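Local structure of acetyl-CoA acetyltransferase A (Ascaris suum, 6BJA) at residues Thr29-Ala33 with Val34-Ile38; Ser310-Glu314 with Glu315-Leu319. The protein probably catalyses the thiolase reaction, the carbon-carbon bond-forming transfer of an acetyl group from acetyl-CoA, and binds coenzyme A. All coordinates share one frame; numbering follows the deposited sequence.

Contact 1 of 2, residues Thr29-Ala33 with Val34-Ile38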
loop_
_atom_site.group_PDB
_atom_site.type_symbol
_atom_site.label_atom_id
_atom_site.label_comp_id
_atom_site.label_asym_id
_atom_site.label_seq_id
_atom_site.Cartn_x
_atom_site.Cartn_y
_atom_site.Cartn_z
ATOM N N THR A 29 -1.384 16.175 15.541
ATOM C CA THR A 29 -1.386 15.325 14.342
ATOM C C THR A 29 -1.610 16.106 13.054
ATOM O O THR A 29 -1.001 15.815 12.033
ATOM C CB THR A 29 -2.463 14.235 14.438
ATOM O OG1 THR A 29 -2.203 13.402 15.563
ATOM C CG2 THR A 29 -2.463 13.350 13.206
ATOM N N SER A 30 -2.469 17.122 13.095
ATOM C CA SER A 30 -2.799 17.850 11.881
ATOM C C SER A 30 -1.711 18.831 11.444
ATOM O O SER A 30 -1.803 19.438 10.361
ATOM C CB SER A 30 -4.113 18.593 12.077
ATOM O OG SER A 30 -3.955 19.640 13.007
ATOM N N LEU A 31 -0.673 18.973 12.266
ATOM C CA LEU A 31 0.441 19.852 11.946
ATOM C C LEU A 31 1.675 19.065 11.546
ATOM O O LEU A 31 2.044 18.082 12.184
ATOM C CB LEU A 31 0.768 20.748 13.136
ATOM C CG LEU A 31 -0.368 21.696 13.560
ATOM C CD1 LEU A 31 0.135 22.571 14.636
ATOM C CD2 LEU A 31 -0.883 22.538 12.395
ATOM N N SER A 32 2.294 19.491 10.452
ATOM C CA SER A 32 3.485 18.848 9.924
ATOM C C SER A 32 4.717 19.332 10.660
ATOM O O SER A 32 4.670 20.330 11.382
ATOM C CB SER A 32 3.624 19.165 8.436
ATOM O OG SER A 32 3.961 20.533 8.298
ATOM N N ALA A 33 5.834 18.635 10.465
ATOM C CA ALA A 33 7.101 19.119 10.982
ATOM C C ALA A 33 7.435 20.520 10.448
ATOM O O ALA A 33 8.059 21.320 11.143
ATOM C CB ALA A 33 8.220 18.146 10.641
ATOM N N VAL A 34 7.027 20.813 9.214
ATOM C CA VAL A 34 7.223 22.152 8.660
ATOM C C VAL A 34 6.401 23.154 9.455
ATOM O O VAL A 34 6.924 24.190 9.883
ATOM C CB VAL A 34 6.866 22.194 7.148
ATOM C CG1 VAL A 34 6.758 23.644 6.635
ATOM C CG2 VAL A 34 7.936 21.423 6.375
ATOM N N ASP A 35 5.131 22.847 9.686
ATOM C CA ASP A 35 4.276 23.741 10.478
ATOM C C ASP A 35 4.891 24.021 11.851
ATOM O O ASP A 35 4.955 25.164 12.288
ATOM C CB ASP A 35 2.879 23.150 10.668
ATOM C CG ASP A 35 2.102 23.030 9.369
ATOM O OD1 ASP A 35 2.267 23.882 8.443
ATOM O OD2 ASP A 35 1.310 22.070 9.269
ATOM N N LEU A 36 5.366 22.982 12.537
ATOM C CA LEU A 36 5.896 23.193 13.876
ATOM C C LEU A 36 7.201 23.977 13.830
ATOM O O LEU A 36 7.506 24.764 14.724
ATOM C CB LEU A 36 6.104 21.847 14.584
ATOM C CG LEU A 36 4.877 20.957 14.779
ATOM C CD1 LEU A 36 5.280 19.624 15.381
ATOM C CD2 LEU A 36 3.859 21.671 15.683
ATOM N N GLY A 37 7.990 23.739 12.793
ATOM C CA GLY A 37 9.253 24.436 12.607
ATOM C C GLY A 37 9.013 25.917 12.380
ATOM O O GLY A 37 9.756 26.760 12.874
ATOM N N ILE A 38 7.956 26.245 11.644
ATOM C CA ILE A 38 7.609 27.641 11.439
ATOM C C ILE A 38 7.200 28.300 12.768
ATOM O O ILE A 38 7.594 29.443 13.056
ATOM C CB ILE A 38 6.480 27.779 10.401
ATOM C CG1 ILE A 38 6.960 27.329 9.030
ATOM C CG2 ILE A 38 5.943 29.236 10.333
ATOM C CD1 ILE A 38 5.833 26.975 8.074
#

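Contact 2 of 2, residues Ser310-Glu314 with Glu315-Leu319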
loop_
_atom_site.group_PDB
_atom_site.type_symbol
_atom_site.label_atom_id
_atom_site.label_comp_id
_atom_site.label_asym_id
_atom_site.label_seq_id
_atom_site.Cartn_x
_atom_site.Cartn_y
_atom_site.Cartn_z
ATOM N N SER A 310 38.031 22.624 27.950
ATOM C CA SER A 310 37.538 23.875 28.512
ATOM C C SER A 310 38.206 24.216 29.845
ATOM O O SER A 310 37.959 25.274 30.416
ATOM C CB SER A 310 36.016 23.791 28.691
ATOM O OG SER A 310 35.377 23.694 27.422
ATOM N N GLY A 311 39.046 23.311 30.334
ATOM C CA GLY A 311 39.737 23.510 31.593
ATOM C C GLY A 311 38.799 23.505 32.782
ATOM O O GLY A 311 39.066 24.147 33.800
ATOM N N LEU A 312 37.700 22.768 32.653
ATOM C CA LEU A 312 36.700 22.670 33.709
ATOM C C LEU A 312 36.632 21.257 34.260
ATOM O O LEU A 312 37.148 20.320 33.652
ATOM C CB LEU A 312 35.327 23.084 33.174
ATOM C CG LEU A 312 35.195 24.521 32.679
ATOM C CD1 LEU A 312 33.847 24.724 32.015
ATOM C CD2 LEU A 312 35.372 25.502 33.813
ATOM N N ASP A 313 35.995 21.097 35.408
ATOM C CA ASP A 313 35.647 19.763 35.860
ATOM C C ASP A 313 34.162 19.742 36.145
ATOM O O ASP A 313 33.484 20.774 36.042
ATOM C CB ASP A 313 36.474 19.345 37.082
ATOM C CG ASP A 313 36.485 20.386 38.168
ATOM O OD1 ASP A 313 35.456 21.069 38.361
ATOM O OD2 ASP A 313 37.531 20.509 38.844
ATOM N N GLU A 314 33.657 18.558 36.455
ATOM C CA GLU A 314 32.231 18.342 36.640
ATOM C C GLU A 314 31.618 19.288 37.667
ATOM O O GLU A 314 30.475 19.731 37.524
ATOM C CB GLU A 314 31.975 16.899 37.068
ATOM C CG GLU A 314 32.169 15.868 35.985
ATOM C CD GLU A 314 33.639 15.557 35.689
ATOM O OE1 GLU A 314 34.534 16.053 36.409
ATOM O OE2 GLU A 314 33.897 14.809 34.724
ATOM N N GLU A 315 32.373 19.594 38.717
ATOM C CA GLU A 315 31.867 20.432 39.800
ATOM C C GLU A 315 31.632 21.887 39.389
ATOM O O GLU A 315 30.884 22.606 40.056
ATOM C CB GLU A 315 32.843 20.381 40.982
ATOM C CG GLU A 315 32.816 19.064 41.750
ATOM C CD GLU A 315 33.324 17.860 40.956
ATOM O OE1 GLU A 315 34.251 18.012 40.122
ATOM O OE2 GLU A 315 32.792 16.746 41.180
ATOM N N SER A 316 32.277 22.308 38.300
ATOM C CA SER A 316 32.122 23.652 37.728
ATOM C C SER A 316 30.721 23.891 37.178
ATOM O O SER A 316 30.341 25.030 36.923
ATOM C CB SER A 316 33.107 23.880 36.575
ATOM O OG SER A 316 34.435 23.488 36.883
ATOM N N ILE A 317 29.986 22.807 36.949
ATOM C CA ILE A 317 28.756 22.853 36.154
ATOM C C ILE A 317 27.545 22.865 37.076
ATOM O O ILE A 317 27.363 21.977 37.905
ATOM C CB ILE A 317 28.680 21.646 35.192
ATOM C CG1 ILE A 317 29.937 21.578 34.323
ATOM C CG2 ILE A 317 27.389 21.656 34.381
ATOM C CD1 ILE A 317 30.261 22.814 33.478
ATOM N N ALA A 318 26.715 23.886 36.938
ATOM C CA ALA A 318 25.554 24.036 37.800
ATOM C C ALA A 318 24.432 23.056 37.468
ATOM O O ALA A 318 23.805 22.492 38.365
ATOM C CB ALA A 318 25.031 25.459 37.723
ATOM N N LEU A 319 24.145 22.903 36.176
ATOM C CA LEU A 319 23.041 22.074 35.716
ATOM C C LEU A 319 23.430 21.276 34.495
ATOM O O LEU A 319 24.204 21.742 33.669
ATOM C CB LEU A 319 21.820 22.914 35.351
ATOM C CG LEU A 319 21.080 23.596 36.489
ATOM C CD1 LEU A 319 19.965 24.447 35.863
ATOM C CD2 LEU A 319 20.512 22.618 37.492
HETATM O O HOH W 1 27.901 19.312 38.421
HETATM O O HOH W 2 35.699 16.054 39.111
#

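Contact 1 of 2, residues Thr29-Ala33 with Val34-Ile38
Ser32 and Asp35 hold each other by a reciprocal pair of bonds. Asp35 N donates to Ser32 OG over 2.9 Å, nearly straight at 169°. In return, Ser32 N donates to Asp35 OD2 at 3.0 Å and is just as straight. The carboxylate oxygen is met on its anti side, with the donor 35° out of the carboxylate plane. This is a capping box, with Ser32 as the N-cap. The serine hydroxyl sits between its own backbone N and carbonyl carbon (chi1 70°), which turns OG toward the N-H of Asp35. Asp35 CG lies beside its own backbone N, and the carboxylate folds back over Ser32. The carboxylate near the helix start probably also suits the dipole there.

Leu31 adds an apolar contact. Its CD1 touches Leu36 CD2 at 4.0 Å, and the two leucine side chains cross at about a right angle. The other methyl, Leu31 CD2, is a van der Waals neighbour of the box, 3.8 Å from Asp35 OD2.

The backbone bonds of the new helix follow at once. Leu36 N reaches Ser32 O at 3.0 Å and Gly37 N reaches Ala33 O at 2.9 Å. Ala33 O also accepts a bond from Ser122 OG.

The capped turn opens helix 33-48, after the loop that follows strand 11-23. Val34 packs on Ile72 and Gln75 of helix 72-79, and Ile38 on Ala79 of the same helix. Ser122, near the end of strand 116-124, ties the turn to the central sheet.

Contact 2 of 2, residues Ser310-Glu314 with Glu315-Leu319
Asp313 and Ser316 meet through both backbone and side chain. From Asp313 CB the carboxylate turns into the space between its own backbone N and carbonyl carbon (chi1 49°). CB is 4.0 Å from Glu315 OE1. CG lies close to the same oxygen and to Ser316 OG. At the tip, OD1 is 3.0 Å from Ser316 OG, which is equally near Asp313 O. The serine proton can serve either oxygen, and the choice is not settled. OD1 also takes a weak bond from Ser316 N at 3.4 Å.

The firmer bond of Ser316 N goes to Asp313 O, with the donor 50° out of the carbonyl plane. Ile317 N likewise bonds to Glu314 O. One water donates to Glu314 O and Ile317 O.

Glu315 OE1 comes within 3.7 Å of Asp313 OD1, their carboxylate planes 69° apart. The like charges may raise the proton affinity of one of them. A second water lies within hydrogen-bonding distance of both Glu314 OE1 and Glu315 OE1.

Leu312 CD2 packs on Ser316 CB at 3.9 Å. Leu312 and Ile317 both pack on Leu307 of helix 298-310 and on Leu377 and Leu393 of the sheet. Helix 298-310 ends in a Schellman motif at Gly311. The chain then makes a short 3-10 turn before strand 319-322, a helix-to-strand connection in the C-terminal thiolase domain.

Contact 1 and contact 2 are separate local turns that do not touch. Their centres are about 37 Å apart, and their nearest atoms about 25 Å. They lie on opposite sides of the chain's centre, their own centres about 16 Å and about 22 Å from it. Residues 29-38 lie in the N-terminal thiolase domain, residues 310-319 in the C-terminal one. Contact 1 starts a helix, whereas contact 2 leads from a helix end into a strand at the edge of the sheet within this chain. Both lie away from the predicted catalytic residues Cys95, His355 and Cys383 and from the coenzyme A pocket. No other chain of the tetramer touches either.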